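Local coordinates for fiber protein (Human adenovirus 14, PDB 3F0Y), which forms the trimeric knob at the tip of the viral fibre and probably takes part in host-cell attachment, with CD46 a candidate receptor whose affinity varies among species B knobs, at residues Asn64-Phe76 / Asp183-Val195. Sequence-based numbering, arbitrary orientation.
Sequences NFNMLTTYRNINF and DAPEGQTSATTLV
Loop 183-195 runs alongside the helical and 3-10 residues 64-70 and the turn after them, its backbone closest at Arg72-Ala184, where the CA atoms lie 4.4 Å apart, and near again at Thr70-Glu186 and Asn66-Leu194. In the antiparallel beta-sandwich of the adenovirus knob, this joins the helical link between strands 51-60 and 73-82 to the long loop between strands 171-180 and 199-204. Two hydrogen bonds pin the loop at separate points. Leu194 N donates to Asn66 OD1 at 3.0 Å and nearly straight (161°), although the donor stands well above the plane of the amide carbonyl. Glu186 N reaches Thr69 O at 2.9 Å on a more bent path, and the ring of Pro185 presses on the same oxygen. Leu194 is buried and points toward 64-76, its two methyls meeting different partners: CD2 sits over one face of the Phe65 ring, 4.0 Å from its centroid, a CH-pi contact, while CD1 meets Thr69 CG2 at a tight 3.5 Å. With chi1 at 55°, Thr69 turns OG1 back to donate to Asn66 O, and CG2 is left to face Leu194. Further out, Ala191 CB packs against Met67 SD and Thr70 CG2, and the Met67 chain, bent at chi2 and chi3, brings CE against CA and CG of Gln188. The carboxylate of Glu186 turns away from 64-76: OE2 is hydrogen-bonded to Tyr144 OH and Ser147 N, and OE1 accepts from Ser190 OG. A water bridges the two segments, donating to Thr69 OG1 and accepting from Thr192 N, each 2.9 Å from the water oxygen.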
loop_
_atom_site.group_PDB
_atom_site.type_symbol
_atom_site.label_atom_id
_atom_site.label_comp_id
_atom_site.label_asym_id
_atom_site.label_seq_id
_atom_site.Cartn_x
_atom_site.Cartn_y
_atom_site.Cartn_z
ATOM N N ASN A 64 -14.166 -24.860 -13.078
ATOM C CA ASN A 64 -14.538 -24.982 -11.669
ATOM C C ASN A 64 -14.023 -23.828 -10.816
ATOM O O ASN A 64 -14.721 -23.367 -9.912
ATOM C CB ASN A 64 -14.058 -26.318 -11.093
ATOM C CG ASN A 64 -14.909 -27.494 -11.547
ATOM O OD1 ASN A 64 -15.926 -27.321 -12.220
ATOM N ND2 ASN A 64 -14.497 -28.699 -11.171
ATOM N N PHE A 65 -12.808 -23.365 -11.101
ATOM C CA PHE A 65 -12.256 -22.212 -10.392
ATOM C C PHE A 65 -12.993 -20.929 -10.764
ATOM O O PHE A 65 -13.352 -20.140 -9.890
ATOM C CB PHE A 65 -10.761 -22.051 -10.670
ATOM C CG PHE A 65 -10.125 -20.945 -9.882
ATOM C CD1 PHE A 65 -9.856 -21.108 -8.531
ATOM C CD2 PHE A 65 -9.820 -19.733 -10.482
ATOM C CE1 PHE A 65 -9.279 -20.085 -7.791
ATOM C CE2 PHE A 65 -9.241 -18.702 -9.750
ATOM C CZ PHE A 65 -8.968 -18.882 -8.402
ATOM N N ASN A 66 -13.213 -20.726 -12.059
ATOM C CA ASN A 66 -13.939 -19.555 -12.542
ATOM C C ASN A 66 -15.375 -19.498 -12.032
ATOM O O ASN A 66 -15.903 -18.417 -11.777
ATOM C CB ASN A 66 -13.927 -19.505 -14.075
ATOM C CG ASN A 66 -12.574 -19.106 -14.633
ATOM O OD1 ASN A 66 -11.797 -18.422 -13.970
ATOM N ND2 ASN A 66 -12.292 -19.522 -15.860
ATOM N N MET A 67 -15.993 -20.665 -11.865
ATOM C CA MET A 67 -17.366 -20.742 -11.369
ATOM C C MET A 67 -17.487 -20.505 -9.862
ATOM O O MET A 67 -18.601 -20.416 -9.347
ATOM C CB MET A 67 -17.994 -22.089 -11.743
ATOM C CG MET A 67 -18.349 -22.209 -13.220
ATOM S SD MET A 67 -19.603 -21.030 -13.757
ATOM C CE MET A 67 -21.038 -21.638 -12.872
ATOM N N LEU A 68 -16.360 -20.394 -9.154
ATOM C CA LEU A 68 -16.386 -20.043 -7.730
ATOM C C LEU A 68 -17.053 -18.685 -7.503
ATOM O O LEU A 68 -17.618 -18.438 -6.438
ATOM C CB LEU A 68 -14.976 -20.039 -7.129
ATOM C CG LEU A 68 -14.226 -21.373 -7.077
ATOM C CD1 LEU A 68 -12.862 -21.176 -6.436
ATOM C CD2 LEU A 68 -15.019 -22.443 -6.332
ATOM N N THR A 69 -17.003 -17.818 -8.514
ATOM C CA THR A 69 -17.663 -16.514 -8.461
ATOM C C THR A 69 -19.192 -16.590 -8.332
ATOM O O THR A 69 -19.835 -15.588 -8.026
ATOM C CB THR A 69 -17.310 -15.660 -9.701
ATOM O OG1 THR A 69 -17.627 -16.386 -10.897
ATOM C CG2 THR A 69 -15.828 -15.308 -9.702
ATOM N N THR A 70 -19.772 -17.767 -8.565
ATOM C CA THR A 70 -21.218 -17.955 -8.425
ATOM C C THR A 70 -21.650 -18.354 -7.007
ATOM O O THR A 70 -22.845 -18.470 -6.736
ATOM C CB THR A 70 -21.746 -19.015 -9.417
ATOM O OG1 THR A 70 -21.195 -20.296 -9.095
ATOM C CG2 THR A 70 -21.374 -18.643 -10.848
ATOM N N TYR A 71 -20.685 -18.552 -6.110
ATOM C CA TYR A 71 -20.966 -19.012 -4.747
ATOM C C TYR A 71 -20.850 -17.873 -3.728
ATOM O O TYR A 71 -20.042 -16.966 -3.903
ATOM C CB TYR A 71 -20.021 -20.161 -4.387
ATOM C CG TYR A 71 -20.218 -21.386 -5.255
ATOM C CD1 TYR A 71 -19.593 -21.487 -6.491
ATOM C CD2 TYR A 71 -21.036 -22.436 -4.846
ATOM C CE1 TYR A 71 -19.771 -22.600 -7.300
ATOM C CE2 TYR A 71 -21.220 -23.559 -5.647
ATOM C CZ TYR A 71 -20.585 -23.634 -6.874
ATOM O OH TYR A 71 -20.760 -24.739 -7.676
ATOM N N ARG A 72 -21.672 -17.934 -2.676
ATOM C CA ARG A 72 -21.716 -16.893 -1.644
ATOM C C ARG A 72 -20.602 -17.033 -0.608
ATOM O O ARG A 72 -20.176 -16.046 -0.011
ATOM C CB ARG A 72 -23.070 -16.911 -0.927
ATOM C CG ARG A 72 -24.200 -16.270 -1.717
ATOM C CD ARG A 72 -25.578 -16.656 -1.182
ATOM N NE ARG A 72 -25.766 -16.319 0.231
ATOM C CZ ARG A 72 -26.935 -16.353 0.870
ATOM N NH1 ARG A 72 -28.049 -16.711 0.239
ATOM N NH2 ARG A 72 -26.991 -16.028 2.156
ATOM N N ASN A 73 -20.150 -18.263 -0.387
ATOM C CA ASN A 73 -19.124 -18.560 0.608
ATOM C C ASN A 73 -17.980 -19.311 -0.056
ATOM O O ASN A 73 -18.120 -20.482 -0.415
ATOM C CB ASN A 73 -19.701 -19.388 1.762
ATOM C CG ASN A 73 -20.981 -18.801 2.319
ATOM O OD1 ASN A 73 -22.076 -19.310 2.070
ATOM N ND2 ASN A 73 -20.854 -17.713 3.063
ATOM N N ILE A 74 -16.856 -18.624 -0.229
ATOM C CA ILE A 74 -15.692 -19.197 -0.892
ATOM C C ILE A 74 -14.429 -18.836 -0.133
ATOM O O ILE A 74 -14.315 -17.740 0.416
ATOM C CB ILE A 74 -15.560 -18.670 -2.339
ATOM C CG1 ILE A 74 -16.661 -19.244 -3.233
ATOM C CG2 ILE A 74 -14.193 -19.014 -2.928
ATOM C CD1 ILE A 74 -16.534 -20.733 -3.491
ATOM N N ASN A 75 -13.495 -19.779 -0.091
ATOM C CA ASN A 75 -12.124 -19.481 0.283
ATOM C C ASN A 75 -11.165 -20.356 -0.516
ATOM O O ASN A 75 -11.458 -21.523 -0.799
ATOM C CB ASN A 75 -11.900 -19.652 1.790
ATOM C CG ASN A 75 -11.975 -21.095 2.235
ATOM O OD1 ASN A 75 -10.953 -21.720 2.517
ATOM N ND2 ASN A 75 -13.186 -21.638 2.292
ATOM N N PHE A 76 -10.037 -19.776 -0.909
ATOM C CA PHE A 76 -8.975 -20.533 -1.551
ATOM C C PHE A 76 -7.628 -19.919 -1.202
ATOM O O PHE A 76 -7.507 -18.698 -1.072
ATOM C CB PHE A 76 -9.183 -20.618 -3.069
ATOM C CG PHE A 76 -9.359 -19.287 -3.748
ATOM C CD1 PHE A 76 -10.625 -18.760 -3.958
ATOM C CD2 PHE A 76 -8.258 -18.575 -4.206
ATOM C CE1 PHE A 76 -10.791 -17.539 -4.595
ATOM C CE2 PHE A 76 -8.417 -17.353 -4.845
ATOM C CZ PHE A 76 -9.686 -16.836 -5.040
ATOM N N ASP A 183 -25.123 -12.260 -1.350
ATOM C CA ASP A 183 -25.256 -12.449 -2.792
ATOM C C ASP A 183 -23.890 -12.776 -3.389
ATOM O O ASP A 183 -22.890 -12.150 -3.032
ATOM C CB ASP A 183 -25.809 -11.180 -3.448
ATOM C CG ASP A 183 -27.232 -10.865 -3.015
ATOM O OD1 ASP A 183 -28.102 -11.759 -3.111
ATOM O OD2 ASP A 183 -27.484 -9.716 -2.591
ATOM N N ALA A 184 -23.851 -13.753 -4.293
ATOM C CA ALA A 184 -22.608 -14.125 -4.968
ATOM C C ALA A 184 -22.203 -13.052 -5.985
ATOM O O ALA A 184 -23.058 -12.314 -6.476
ATOM C CB ALA A 184 -22.762 -15.470 -5.659
ATOM N N PRO A 185 -20.895 -12.948 -6.287
ATOM C CA PRO A 185 -20.399 -12.060 -7.345
ATOM C C PRO A 185 -21.139 -12.212 -8.679
ATOM O O PRO A 185 -21.437 -11.212 -9.336
ATOM C CB PRO A 185 -18.938 -12.490 -7.518
ATOM C CG PRO A 185 -18.558 -13.149 -6.258
ATOM C CD PRO A 185 -19.801 -13.651 -5.591
ATOM N N GLU A 186 -21.425 -13.455 -9.066
ATOM C CA GLU A 186 -22.029 -13.751 -10.366
ATOM C C GLU A 186 -23.117 -14.812 -10.265
ATOM O O GLU A 186 -23.247 -15.497 -9.250
ATOM C CB GLU A 186 -20.960 -14.257 -11.343
ATOM C CG GLU A 186 -19.817 -13.287 -11.622
ATOM C CD GLU A 186 -20.218 -12.106 -12.490
ATOM O OE1 GLU A 186 -21.382 -12.033 -12.938
ATOM O OE2 GLU A 186 -19.352 -11.243 -12.734
ATOM N N GLY A 187 -23.899 -14.931 -11.334
ATOM C CA GLY A 187 -24.804 -16.059 -11.523
ATOM C C GLY A 187 -24.145 -17.070 -12.441
ATOM O O GLY A 187 -23.118 -16.776 -13.064
ATOM N N GLN A 188 -24.732 -18.261 -12.530
ATOM C CA GLN A 188 -24.205 -19.319 -13.391
ATOM C C GLN A 188 -24.031 -18.854 -14.838
ATOM O O GLN A 188 -23.062 -19.227 -15.502
ATOM C CB GLN A 188 -25.117 -20.549 -13.351
ATOM C CG GLN A 188 -25.016 -21.350 -12.065
ATOM C CD GLN A 188 -26.027 -22.481 -11.992
ATOM O OE1 GLN A 188 -25.674 -23.625 -11.707
ATOM N NE2 GLN A 188 -27.290 -22.165 -12.252
ATOM N N THR A 189 -24.967 -18.034 -15.313
ATOM C CA THR A 189 -24.967 -17.570 -16.698
ATOM C C THR A 189 -24.108 -16.319 -16.926
ATOM O O THR A 189 -23.766 -16.012 -18.070
ATOM C CB THR A 189 -26.408 -17.289 -17.185
ATOM O OG1 THR A 189 -27.017 -16.297 -16.351
ATOM C CG2 THR A 189 -27.245 -18.560 -17.145
ATOM N N SER A 190 -23.762 -15.606 -15.852
ATOM C CA SER A 190 -22.979 -14.365 -15.955
ATOM C C SER A 190 -21.489 -14.546 -15.631
ATOM O O SER A 190 -20.674 -13.694 -15.985
ATOM C CB SER A 190 -23.577 -13.279 -15.051
ATOM O OG SER A 190 -23.480 -13.625 -13.680
ATOM N N ALA A 191 -21.135 -15.641 -14.961
ATOM C CA ALA A 191 -19.736 -15.916 -14.630
ATOM C C ALA A 191 -18.903 -16.096 -15.900
ATOM O O ALA A 191 -19.367 -16.685 -16.876
ATOM C CB ALA A 191 -19.627 -17.155 -13.749
ATOM N N THR A 192 -17.682 -15.569 -15.880
ATOM C CA THR A 192 -16.744 -15.729 -16.987
ATOM C C THR A 192 -15.384 -16.171 -16.452
ATOM O O THR A 192 -15.071 -17.362 -16.460
ATOM C CB THR A 192 -16.600 -14.428 -17.807
ATOM O OG1 THR A 192 -16.246 -13.344 -16.938
ATOM C CG2 THR A 192 -17.899 -14.100 -18.518
ATOM N N THR A 193 -14.592 -15.218 -15.969
ATOM C CA THR A 193 -13.269 -15.507 -15.430
ATOM C C THR A 193 -13.126 -14.890 -14.048
ATOM O O THR A 193 -13.396 -13.703 -13.865
ATOM C CB THR A 193 -12.155 -14.947 -16.337
ATOM O OG1 THR A 193 -12.337 -15.431 -17.671
ATOM C CG2 THR A 193 -10.777 -15.370 -15.832
ATOM N N LEU A 194 -12.705 -15.704 -13.083
ATOM C CA LEU A 194 -12.410 -15.219 -11.742
ATOM C C LEU A 194 -11.070 -14.494 -11.762
ATOM O O LEU A 194 -10.014 -15.125 -11.851
ATOM C CB LEU A 194 -12.379 -16.377 -10.738
ATOM C CG LEU A 194 -11.969 -16.063 -9.295
ATOM C CD1 LEU A 194 -12.537 -14.733 -8.818
ATOM C CD2 LEU A 194 -12.400 -17.196 -8.367
ATOM N N VAL A 195 -11.127 -13.167 -11.706
ATOM C CA VAL A 195 -9.937 -12.334 -11.608
ATOM C C VAL A 195 -10.014 -11.523 -10.320
ATOM O O VAL A 195 -11.018 -10.863 -10.061
ATOM C CB VAL A 195 -9.825 -11.362 -12.800
ATOM C CG1 VAL A 195 -8.659 -10.392 -12.601
ATOM C CG2 VAL A 195 -9.667 -12.132 -14.103
HETATM O O HOH W 1 -16.795 -14.852 -13.233
#